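Local coordinates for NIF3-related protein (Bacillus cereus, PDB 2GX8) that is of unknown function but binds a pair of zinc ions in a dimetal site conserved in the Nif3 family and carries an additional, putatively regulatory domain, at residues I90-L95 with N358-M363; N129-V132 with V137-L140; K242-A247 with V253-Y258. All coordinates share one frame; numbering follows the deposited sequence.

Following the chain from its N terminus, 90-95 follows strand 88-91 of the five-stranded mixed sheet and is met, more than 260 residues later, by 358-363, which runs into helix 362-377; this closes the long loop of contact 1. Contact 2 falls within that loop and is a short closure, joining helix 128-132 to helix 137-145 across four residues. Contact 3 follows in series, also within the loop, where helix 237-247 packs on strand 255-260. Contacts 1 and 2 touch, their centres 10 Å apart, and share one zinc ion through His92, Asp131 and Glu360. Contact 3 is remote, its centre about 40 Å from that of contact 1, on the opposite side of the chain's centre.

Contact 1: I90-L95 with N358-M363; sequences IAHHPL and NVEKVM. With ZN (zinc ion), chain M; ZN (zinc ion), chain L.
His92 and Met363 mark the closest backbone approach, their CA atoms 8.0 Å apart, where the chain leaving strand 88-91 faces the 3-10 turn that leads into helix 362-377; with no hydrogen bond between the segments, side chains and metal make the connection. Glu360 reaches across with its chain extended beyond CG and divides its carboxylate between two zinc ions. OE2 of Glu360 binds the first zinc at 2.2 Å, which NE2 of His92 also binds; OE1 of Glu360 lies 2.5 Å from the second, held by NE2 of His93. The carboxylate meets both imidazoles at their edges, its plane turned 68° from the His92 ring and 35° from that of His93. Hydrogen bonds to Ala126 O and Asp72 OD1 occupy the ND1 atoms of His92 and His93, respectively, which, with zinc on NE2, should hold each ring's rotation. On the helix side, Met363 bends at chi2 (-80°) and sets SD 3.7 Å from His92 CB, oblique to the ring. Asp131 completes the protein ligands of the first zinc and His357 those of the second, giving the carboxylate-bridged dinuclear metal site characteristic of the Nif3 family.

Contact 2: N129-V132 with V137-L140; sequences NVDV and VNDL. With ZN (zinc ion), chain M.
Val130 and Val137 meet at the junction of two consecutive helices, where the carbonyl of one accepts from the backbone of the other: Val137 N donates to Val130 O at 3.1 Å, with an N-H...O angle of 147°. Beside this bond their side chains cross at about a right angle, Val130 CG1 touching Val137 CG2 at 3.9 Å. The next carbonyl, Asp131 O, is gripped by two donors. Asn138 ND2 reaches it at 3.1 Å, tilted 30° from the carbonyl plane, because chi1 of -67° sets CG beside the Asn138 backbone N and turns the amide back toward the preceding helix. A water supplies the second hydrogen to Asp131 O at 3.0 Å and weakly accepts from Asn138 N. The Asn138 amide is used at both ends, since its OD1 accepts from Gly314 N. Its ND2 also donates to a second water, and that water in turn donates to Asp131 OD1 over a short distance. OD1 of Asp131 binds the zinc ion at 2.3 Å, alongside His92 and Glu360, while OD2 of Asp131 stays 2.8 Å from the metal, a markedly longer approach. Asn138 is therefore a second-shell residue, linked to the ligand by the water bridge and to its backbone directly. This buried network would help position the Asp131 carboxylate, and the bound zinc probably draws charge from OD1, which probably eases the closeness of the Asp131 and Glu360 carboxylates.

Contact 3: K242-A247 with V253-Y258; sequences KAMVTA and VAYDVY
Met244 lays its methyl group on the Tyr255 ring, and this is the tight part of the contact. CE of Met244 stands over one face, 3.9 Å from the ring centroid and 26° off the normal, displaced toward the rim so that its nearest ring atoms include Tyr255 CG at 3.6 Å. That is a CH-pi contact; SD of Met244 follows at 5.2 Å from the centroid, oblique to the ring, which adds a longer Met-aromatic component. The thioether gets there by leaving the helix extended, with CG anti to the backbone N (chi1 -174°), and bending only at chi3 (77°) to bring the methyl down. Val166 and Leu180 pack against Met244 as well, so its side chain is buried between its own helix, helix 170-182 and strand 150-168.

Toward the margin the fit is looser. Val253 meets Met244 CE through CG1 at 4.4 Å, and its CG2 lies equally far from Val245 CG2, with both valines partly exposed. Farther round the helix, exposed Thr246 turns away from the strand and donates OG1 to Lys242 O at 2.7 Å. On the strand, Asp256 forms a salt bridge with Lys163 of a neighbouring subunit, and Val257 N a hydrogen bond with Asn262 of the same subunit. No hydrogen bond crosses between the segments themselves: the direct contact rests on dispersion and a weak CH-pi attraction, which implies that shape and apolar fit, more than polar pairing, set how the helix sits on the strand here.

Contact 1: I90-L95 with N358-M363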
ATOM      1  N   ILE C  90      30.588  20.499   1.660  1.00 53.93           N
ATOM      2  CA  ILE C  90      29.172  20.793   1.739  1.00 54.60           C
ATOM      3  C   ILE C  90      28.673  20.743   0.325  1.00 55.01           C
ATOM      4  O   ILE C  90      29.037  21.575  -0.512  1.00 56.24           O
ATOM      5  CB  ILE C  90      28.875  22.154   2.359  1.00 55.29           C
ATOM      6  CG1 ILE C  90      29.240  22.139   3.819  1.00 53.18           C
ATOM      7  CG2 ILE C  90      27.373  22.479   2.266  1.00 55.40           C
ATOM      8  CD1 ILE C  90      29.067  23.466   4.466  1.00 57.73           C
ATOM      9  N   ALA C  91      27.826  19.756   0.055  1.00 55.56           N
ATOM     10  CA  ALA C  91      27.303  19.531  -1.285  1.00 54.10           C
ATOM     11  C   ALA C  91      25.817  19.723  -1.352  1.00 55.57           C
ATOM     12  O   ALA C  91      25.116  19.387  -0.398  1.00 56.90           O
ATOM     13  CB  ALA C  91      27.627  18.124  -1.716  1.00 54.50           C
ATOM     14  N   HIS C  92      25.339  20.192  -2.509  1.00 53.94           N
ATOM     15  CA  HIS C  92      23.953  20.463  -2.737  1.00 53.62           C
ATOM     16  C   HIS C  92      23.180  19.208  -3.058  1.00 53.61           C
ATOM     17  O   HIS C  92      22.074  19.016  -2.541  1.00 50.98           O
ATOM     18  CB  HIS C  92      23.818  21.452  -3.890  1.00 53.62           C
ATOM     19  CG  HIS C  92      22.415  21.871  -4.171  1.00 54.21           C
ATOM     20  ND1 HIS C  92      21.556  22.295  -3.180  1.00 56.43           N
ATOM     21  CD2 HIS C  92      21.741  22.008  -5.336  1.00 52.39           C
ATOM     22  CE1 HIS C  92      20.398  22.627  -3.719  1.00 49.57           C
ATOM     23  NE2 HIS C  92      20.488  22.470  -5.024  1.00 52.42           N
ATOM     24  N   HIS C  93      23.731  18.373  -3.946  1.00 54.14           N
ATOM     25  CA  HIS C  93      23.085  17.109  -4.269  1.00 54.11           C
ATOM     26  C   HIS C  93      23.705  16.058  -3.371  1.00 55.47           C
ATOM     27  O   HIS C  93      24.921  15.926  -3.339  1.00 56.29           O
ATOM     28  CB  HIS C  93      23.295  16.691  -5.708  1.00 53.24           C
ATOM     29  CG  HIS C  93      22.733  17.637  -6.692  1.00 53.92           C
ATOM     30  ND1 HIS C  93      23.348  17.904  -7.889  1.00 55.32           N
ATOM     31  CD2 HIS C  93      21.617  18.396  -6.660  1.00 53.91           C
ATOM     32  CE1 HIS C  93      22.607  18.750  -8.583  1.00 57.72           C
ATOM     33  NE2 HIS C  93      21.563  19.084  -7.847  1.00 59.41           N
ATOM     34  N   PRO C  94      22.866  15.322  -2.633  1.00 56.44           N
ATOM     35  CA  PRO C  94      23.322  14.284  -1.719  1.00 57.49           C
ATOM     36  C   PRO C  94      24.190  13.250  -2.441  1.00 56.71           C
ATOM     37  O   PRO C  94      23.842  12.843  -3.513  1.00 56.76           O
ATOM     38  CB  PRO C  94      22.011  13.608  -1.270  1.00 56.51           C
ATOM     39  CG  PRO C  94      20.948  14.573  -1.538  1.00 57.64           C
ATOM     40  CD  PRO C  94      21.399  15.463  -2.643  1.00 57.05           C
ATOM     41  N   LEU C  95      25.308  12.852  -1.860  1.00 57.41           N
ATOM     42  CA  LEU C  95      26.121  11.763  -2.432  1.00 57.10           C
ATOM     43  C   LEU C  95      25.385  10.419  -2.248  1.00 56.63           C
ATOM     44  O   LEU C  95      25.374   9.586  -3.139  1.00 56.62           O
ATOM     45  CB  LEU C  95      27.511  11.724  -1.807  1.00 56.04           C
ATOM     46  CG  LEU C  95      28.456  10.539  -2.086  1.00 58.65           C
ATOM     47  CD1 LEU C  95      28.905  10.434  -3.540  1.00 54.33           C
ATOM     48  CD2 LEU C  95      29.669  10.699  -1.169  1.00 53.97           C
ATOM     49  N   ASN C 358      22.562  21.817 -14.278  1.00 53.74           N
ATOM     50  CA  ASN C 358      23.842  22.276 -13.789  1.00 52.90           C
ATOM     51  C   ASN C 358      23.955  23.770 -13.552  1.00 54.24           C
ATOM     52  O   ASN C 358      24.955  24.192 -13.010  1.00 53.86           O
ATOM     53  CB  ASN C 358      24.960  21.806 -14.712  1.00 52.80           C
ATOM     54  CG  ASN C 358      26.340  22.028 -14.134  1.00 49.95           C
ATOM     55  OD1 ASN C 358      26.786  21.290 -13.247  1.00 51.88           O
ATOM     56  ND2 ASN C 358      27.041  23.025 -14.658  1.00 50.12           N
ATOM     57  N   VAL C 359      22.956  24.571 -13.930  1.00 54.12           N
ATOM     58  CA  VAL C 359      23.036  26.005 -13.664  1.00 55.02           C
ATOM     59  C   VAL C 359      22.930  26.308 -12.162  1.00 55.38           C
ATOM     60  O   VAL C 359      23.146  27.433 -11.737  1.00 56.43           O
ATOM     61  CB  VAL C 359      22.017  26.854 -14.491  1.00 54.76           C
ATOM     62  CG1 VAL C 359      22.176  26.562 -15.967  1.00 54.36           C
ATOM     63  CG2 VAL C 359      20.587  26.607 -14.054  1.00 55.20           C
ATOM     64  N   GLU C 360      22.572  25.302 -11.369  1.00 54.59           N
ATOM     65  CA  GLU C 360      22.537  25.422  -9.910  1.00 54.95           C
ATOM     66  C   GLU C 360      23.926  25.559  -9.319  1.00 53.77           C
ATOM     67  O   GLU C 360      24.084  25.739  -8.133  1.00 53.19           O
ATOM     68  CB  GLU C 360      21.940  24.185  -9.286  1.00 54.33           C
ATOM     69  CG  GLU C 360      20.484  24.101  -9.463  1.00 58.63           C
ATOM     70  CD  GLU C 360      19.928  22.940  -8.668  1.00 61.06           C
ATOM     71  OE1 GLU C 360      20.556  21.856  -8.664  1.00 57.73           O
ATOM     72  OE2 GLU C 360      18.874  23.121  -8.027  1.00 63.33           O
ATOM     73  N   LYS C 361      24.933  25.432 -10.163  1.00 54.27           N
ATOM     74  CA  LYS C 361      26.313  25.580  -9.768  1.00 54.26           C
ATOM     75  C   LYS C 361      26.568  26.964  -9.133  1.00 53.75           C
ATOM     76  O   LYS C 361      27.580  27.156  -8.466  1.00 54.10           O
ATOM     77  CB  LYS C 361      27.183  25.380 -11.012  1.00 52.72           C
ATOM     78  CG  LYS C 361      26.986  26.478 -12.053  1.00 54.96           C
ATOM     79  CD  LYS C 361      27.913  26.287 -13.210  1.00 58.24           C
ATOM     80  CE  LYS C 361      27.815  27.425 -14.230  1.00 61.91           C
ATOM     81  NZ  LYS C 361      26.761  27.242 -15.224  1.00 60.89           N
ATOM     82  N   VAL C 362      25.645  27.921  -9.329  1.00 53.98           N
ATOM     83  CA  VAL C 362      25.793  29.304  -8.786  1.00 54.44           C
ATOM     84  C   VAL C 362      25.797  29.281  -7.281  1.00 54.48           C
ATOM     85  O   VAL C 362      26.214  30.200  -6.609  1.00 55.01           O
ATOM     86  CB  VAL C 362      24.639  30.205  -9.213  1.00 53.72           C
ATOM     87  CG1 VAL C 362      24.769  30.548 -10.666  1.00 54.45           C
ATOM     88  CG2 VAL C 362      23.288  29.529  -8.900  1.00 53.14           C
ATOM     89  N   MET C 363      25.304  28.177  -6.771  1.00 55.31           N
ATOM     90  CA  MET C 363      25.184  27.950  -5.364  1.00 55.98           C
ATOM     91  C   MET C 363      26.533  27.754  -4.665  1.00 55.62           C
ATOM     92  O   MET C 363      26.643  27.984  -3.476  1.00 55.68           O
ATOM     93  CB  MET C 363      24.166  26.810  -5.193  1.00 55.33           C
ATOM     94  CG  MET C 363      24.365  25.866  -4.105  1.00 57.78           C
ATOM     95  SD  MET C 363      25.600  24.621  -4.517  1.00 54.29           S
ATOM     96  CE  MET C 363      26.035  24.338  -2.778  1.00 47.44           C
TER
HETATM   97 ZN    ZN M 375      18.560  22.169  -6.116  1.00 60.75          ZN
HETATM   98 ZN    ZN L 374      19.414  19.687  -8.160  1.00 55.72          ZN

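Contact 2: N129-V132 with V137-L140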
ATOM      1  N   ASN C 129      16.751  22.232   1.255  1.00 55.64           N
ATOM      2  CA  ASN C 129      16.830  23.392   2.148  1.00 56.50           C
ATOM      3  C   ASN C 129      17.575  24.610   1.515  1.00 55.71           C
ATOM      4  O   ASN C 129      17.322  25.745   1.887  1.00 55.94           O
ATOM      5  CB  ASN C 129      17.371  23.015   3.551  1.00 56.71           C
ATOM      6  CG  ASN C 129      18.745  22.303   3.513  1.00 58.42           C
ATOM      7  OD1 ASN C 129      19.632  22.622   4.303  1.00 61.07           O
ATOM      8  ND2 ASN C 129      18.914  21.345   2.604  1.00 58.15           N
ATOM      9  N   VAL C 130      18.470  24.360   0.556  1.00 55.45           N
ATOM     10  CA  VAL C 130      19.217  25.421  -0.145  1.00 55.26           C
ATOM     11  C   VAL C 130      18.390  25.944  -1.360  1.00 55.69           C
ATOM     12  O   VAL C 130      18.595  27.054  -1.848  1.00 55.33           O
ATOM     13  CB  VAL C 130      20.663  24.947  -0.522  1.00 56.03           C
ATOM     14  CG1 VAL C 130      21.423  25.980  -1.344  1.00 54.66           C
ATOM     15  CG2 VAL C 130      21.451  24.630   0.739  1.00 54.58           C
ATOM     16  N   ASP C 131      17.431  25.135  -1.808  1.00 55.84           N
ATOM     17  CA  ASP C 131      16.528  25.493  -2.894  1.00 56.21           C
ATOM     18  C   ASP C 131      15.449  26.444  -2.393  1.00 55.74           C
ATOM     19  O   ASP C 131      15.076  27.404  -3.072  1.00 55.25           O
ATOM     20  CB  ASP C 131      15.838  24.229  -3.411  1.00 56.97           C
ATOM     21  CG  ASP C 131      16.760  23.338  -4.201  1.00 59.66           C
ATOM     22  OD1 ASP C 131      17.093  23.729  -5.339  1.00 62.47           O
ATOM     23  OD2 ASP C 131      17.106  22.226  -3.729  1.00 59.43           O
ATOM     24  N   VAL C 132      14.967  26.137  -1.186  1.00 55.40           N
ATOM     25  CA  VAL C 132      13.876  26.842  -0.498  1.00 54.47           C
ATOM     26  C   VAL C 132      14.288  28.135   0.208  1.00 54.21           C
ATOM     27  O   VAL C 132      13.570  29.123   0.163  1.00 53.94           O
ATOM     28  CB  VAL C 132      13.240  25.893   0.573  1.00 54.23           C
ATOM     29  CG1 VAL C 132      12.112  26.584   1.332  1.00 53.60           C
ATOM     30  CG2 VAL C 132      12.740  24.596  -0.058  1.00 52.60           C
ATOM     31  N   VAL C 137      19.732  28.892  -4.006  1.00 55.74           N
ATOM     32  CA  VAL C 137      19.835  28.606  -5.434  1.00 55.18           C
ATOM     33  C   VAL C 137      18.965  29.491  -6.323  1.00 54.53           C
ATOM     34  O   VAL C 137      19.457  30.090  -7.283  1.00 53.17           O
ATOM     35  CB  VAL C 137      19.515  27.103  -5.731  1.00 54.85           C
ATOM     36  CG1 VAL C 137      19.445  26.843  -7.222  1.00 55.18           C
ATOM     37  CG2 VAL C 137      20.545  26.209  -5.116  1.00 56.51           C
ATOM     38  N   ASN C 138      17.689  29.580  -5.968  1.00 54.21           N
ATOM     39  CA  ASN C 138      16.710  30.293  -6.775  1.00 54.51           C
ATOM     40  C   ASN C 138      16.803  31.812  -6.710  1.00 54.76           C
ATOM     41  O   ASN C 138      16.448  32.473  -7.677  1.00 55.73           O
ATOM     42  CB  ASN C 138      15.312  29.739  -6.510  1.00 52.87           C
ATOM     43  CG  ASN C 138      15.162  28.311  -7.013  1.00 56.91           C
ATOM     44  OD1 ASN C 138      15.416  28.021  -8.188  1.00 57.38           O
ATOM     45  ND2 ASN C 138      14.764  27.406  -6.127  1.00 58.22           N
ATOM     46  N   ASP C 139      17.277  32.357  -5.589  1.00 55.33           N
ATOM     47  CA  ASP C 139      17.528  33.797  -5.466  1.00 56.11           C
ATOM     48  C   ASP C 139      18.752  34.135  -6.266  1.00 55.07           C
ATOM     49  O   ASP C 139      18.755  35.114  -7.033  1.00 55.28           O
ATOM     50  CB  ASP C 139      17.743  34.201  -4.023  1.00 57.74           C
ATOM     51  CG  ASP C 139      16.443  34.312  -3.264  1.00 64.95           C
ATOM     52  OD1 ASP C 139      15.471  34.819  -3.871  1.00 70.92           O
ATOM     53  OD2 ASP C 139      16.391  33.918  -2.068  1.00 72.43           O
ATOM     54  N   LEU C 140      19.782  33.303  -6.090  1.00 53.69           N
ATOM     55  CA  LEU C 140      21.041  33.415  -6.838  1.00 53.11           C
ATOM     56  C   LEU C 140      20.807  33.376  -8.345  1.00 52.25           C
ATOM     57  O   LEU C 140      21.471  34.089  -9.088  1.00 53.82           O
ATOM     58  CB  LEU C 140      22.030  32.316  -6.420  1.00 52.53           C
ATOM     59  CG  LEU C 140      22.591  32.452  -5.001  1.00 51.92           C
ATOM     60  CD1 LEU C 140      23.172  31.146  -4.475  1.00 49.47           C
ATOM     61  CD2 LEU C 140      23.622  33.589  -4.932  1.00 51.87           C
TER
HETATM   62 ZN    ZN M 375      18.560  22.169  -6.116  1.00 60.75          ZN
HETATM   63  O   HOH W   1      15.767  24.784  -7.205  1.00 53.73           O
HETATM   64  O   HOH W   2      15.997  30.223  -3.265  1.00 54.60           O

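Contact 3: K242-A247 with V253-Y258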
ATOM      1  N   LYS C 242      13.914  31.033  26.605  1.00 57.70           N
ATOM      2  CA  LYS C 242      15.079  31.000  27.478  1.00 57.59           C
ATOM      3  C   LYS C 242      15.555  32.403  27.869  1.00 57.69           C
ATOM      4  O   LYS C 242      15.866  32.651  29.038  1.00 58.40           O
ATOM      5  CB  LYS C 242      16.218  30.190  26.839  1.00 58.05           C
ATOM      6  CG  LYS C 242      17.501  30.159  27.674  1.00 57.40           C
ATOM      7  CD  LYS C 242      18.577  29.295  27.069  1.00 58.30           C
ATOM      8  CE  LYS C 242      18.274  27.827  27.230  1.00 59.38           C
ATOM      9  NZ  LYS C 242      19.469  27.010  26.899  1.00 60.98           N
ATOM     10  N   ALA C 243      15.603  33.310  26.894  1.00 57.34           N
ATOM     11  CA  ALA C 243      16.018  34.699  27.118  1.00 57.30           C
ATOM     12  C   ALA C 243      15.015  35.424  28.008  1.00 57.25           C
ATOM     13  O   ALA C 243      15.378  36.212  28.894  1.00 57.15           O
ATOM     14  CB  ALA C 243      16.150  35.423  25.795  1.00 57.16           C
ATOM     15  N   MET C 244      13.746  35.145  27.755  1.00 57.89           N
ATOM     16  CA  MET C 244      12.650  35.711  28.510  1.00 57.60           C
ATOM     17  C   MET C 244      12.764  35.314  29.994  1.00 58.32           C
ATOM     18  O   MET C 244      12.744  36.186  30.883  1.00 57.95           O
ATOM     19  CB  MET C 244      11.363  35.161  27.935  1.00 58.15           C
ATOM     20  CG  MET C 244      10.107  35.746  28.487  1.00 57.42           C
ATOM     21  SD  MET C 244       8.713  34.719  27.967  1.00 57.77           S
ATOM     22  CE  MET C 244       8.847  33.332  29.085  1.00 52.84           C
ATOM     23  N   VAL C 245      12.912  34.006  30.245  1.00 58.12           N
ATOM     24  CA  VAL C 245      13.049  33.453  31.598  1.00 56.91           C
ATOM     25  C   VAL C 245      14.278  34.001  32.330  1.00 56.59           C
ATOM     26  O   VAL C 245      14.217  34.308  33.524  1.00 56.34           O
ATOM     27  CB  VAL C 245      13.061  31.905  31.574  1.00 56.64           C
ATOM     28  CG1 VAL C 245      13.613  31.322  32.893  1.00 57.89           C
ATOM     29  CG2 VAL C 245      11.680  31.385  31.308  1.00 54.69           C
ATOM     30  N   THR C 246      15.386  34.134  31.614  1.00 56.69           N
ATOM     31  CA  THR C 246      16.604  34.659  32.219  1.00 56.74           C
ATOM     32  C   THR C 246      16.399  36.092  32.733  1.00 56.03           C
ATOM     33  O   THR C 246      16.747  36.405  33.913  1.00 55.38           O
ATOM     34  CB  THR C 246      17.795  34.611  31.237  1.00 57.33           C
ATOM     35  OG1 THR C 246      17.886  33.304  30.653  1.00 59.62           O
ATOM     36  CG2 THR C 246      19.096  34.926  31.963  1.00 56.59           C
ATOM     37  N   ALA C 247      15.788  36.938  31.862  1.00 56.09           N
ATOM     38  CA  ALA C 247      15.567  38.353  32.183  1.00 56.10           C
ATOM     39  C   ALA C 247      14.524  38.534  33.259  1.00 56.78           C
ATOM     40  O   ALA C 247      14.561  39.500  34.036  1.00 56.63           O
ATOM     41  CB  ALA C 247      15.153  39.110  30.939  1.00 56.20           C
ATOM     42  N   VAL C 253       8.108  31.111  36.262  1.00 58.92           N
ATOM     43  CA  VAL C 253       7.526  32.116  35.357  1.00 55.76           C
ATOM     44  C   VAL C 253       6.247  31.670  34.629  1.00 53.99           C
ATOM     45  O   VAL C 253       6.203  30.588  34.028  1.00 53.87           O
ATOM     46  CB  VAL C 253       8.567  32.559  34.292  1.00 56.30           C
ATOM     47  CG1 VAL C 253       8.000  33.650  33.369  1.00 54.62           C
ATOM     48  CG2 VAL C 253       9.837  33.050  34.953  1.00 56.47           C
ATOM     49  N   ALA C 254       5.219  32.519  34.662  1.00 51.50           N
ATOM     50  CA  ALA C 254       3.949  32.228  33.981  1.00 49.22           C
ATOM     51  C   ALA C 254       3.876  32.906  32.630  1.00 47.72           C
ATOM     52  O   ALA C 254       3.913  34.132  32.522  1.00 47.35           O
ATOM     53  CB  ALA C 254       2.762  32.648  34.828  1.00 49.51           C
ATOM     54  N   TYR C 255       3.785  32.081  31.599  1.00 46.35           N
ATOM     55  CA  TYR C 255       3.689  32.546  30.252  1.00 45.28           C
ATOM     56  C   TYR C 255       2.848  31.533  29.508  1.00 44.45           C
ATOM     57  O   TYR C 255       2.768  30.362  29.893  1.00 44.54           O
ATOM     58  CB  TYR C 255       5.085  32.710  29.604  1.00 45.71           C
ATOM     59  CG  TYR C 255       5.856  31.413  29.411  1.00 45.91           C
ATOM     60  CD1 TYR C 255       6.625  30.867  30.448  1.00 45.62           C
ATOM     61  CD2 TYR C 255       5.831  30.739  28.196  1.00 43.89           C
ATOM     62  CE1 TYR C 255       7.324  29.681  30.274  1.00 44.50           C
ATOM     63  CE2 TYR C 255       6.528  29.542  28.017  1.00 46.02           C
ATOM     64  CZ  TYR C 255       7.265  29.024  29.061  1.00 45.08           C
ATOM     65  OH  TYR C 255       7.967  27.856  28.888  1.00 49.56           O
ATOM     66  N   ASP C 256       2.245  32.004  28.426  1.00 43.27           N
ATOM     67  CA  ASP C 256       1.369  31.215  27.596  1.00 42.36           C
ATOM     68  C   ASP C 256       1.896  31.287  26.195  1.00 41.76           C
ATOM     69  O   ASP C 256       2.490  32.276  25.817  1.00 42.41           O
ATOM     70  CB  ASP C 256      -0.044  31.815  27.617  1.00 41.96           C
ATOM     71  CG  ASP C 256      -0.654  31.860  29.014  1.00 44.10           C
ATOM     72  OD1 ASP C 256      -0.452  30.913  29.805  1.00 49.18           O
ATOM     73  OD2 ASP C 256      -1.355  32.839  29.335  1.00 43.38           O
ATOM     74  N   VAL C 257       1.714  30.224  25.430  1.00 41.68           N
ATOM     75  CA  VAL C 257       2.081  30.234  24.022  1.00 41.74           C
ATOM     76  C   VAL C 257       0.805  29.845  23.289  1.00 42.29           C
ATOM     77  O   VAL C 257       0.302  28.745  23.453  1.00 43.19           O
ATOM     78  CB  VAL C 257       3.230  29.249  23.704  1.00 40.88           C
ATOM     79  CG1 VAL C 257       3.545  29.295  22.256  1.00 39.88           C
ATOM     80  CG2 VAL C 257       4.462  29.599  24.481  1.00 39.78           C
ATOM     81  N   TYR C 258       0.263  30.765  22.512  1.00 43.74           N
ATOM     82  CA  TYR C 258      -0.958  30.538  21.797  1.00 44.46           C
ATOM     83  C   TYR C 258      -0.601  30.227  20.373  1.00 47.30           C
ATOM     84  O   TYR C 258       0.248  30.905  19.799  1.00 49.07           O
ATOM     85  CB  TYR C 258      -1.780  31.832  21.739  1.00 43.03           C
ATOM     86  CG  TYR C 258      -2.346  32.317  23.030  1.00 40.90           C
ATOM     87  CD1 TYR C 258      -1.570  33.005  23.930  1.00 35.16           C
ATOM     88  CD2 TYR C 258      -3.686  32.146  23.317  1.00 37.77           C
ATOM     89  CE1 TYR C 258      -2.103  33.464  25.122  1.00 36.72           C
ATOM     90  CE2 TYR C 258      -4.219  32.594  24.475  1.00 38.62           C
ATOM     91  CZ  TYR C 258      -3.423  33.253  25.379  1.00 36.80           C
ATOM     92  OH  TYR C 258      -3.958  33.701  26.532  1.00 37.33           O
TER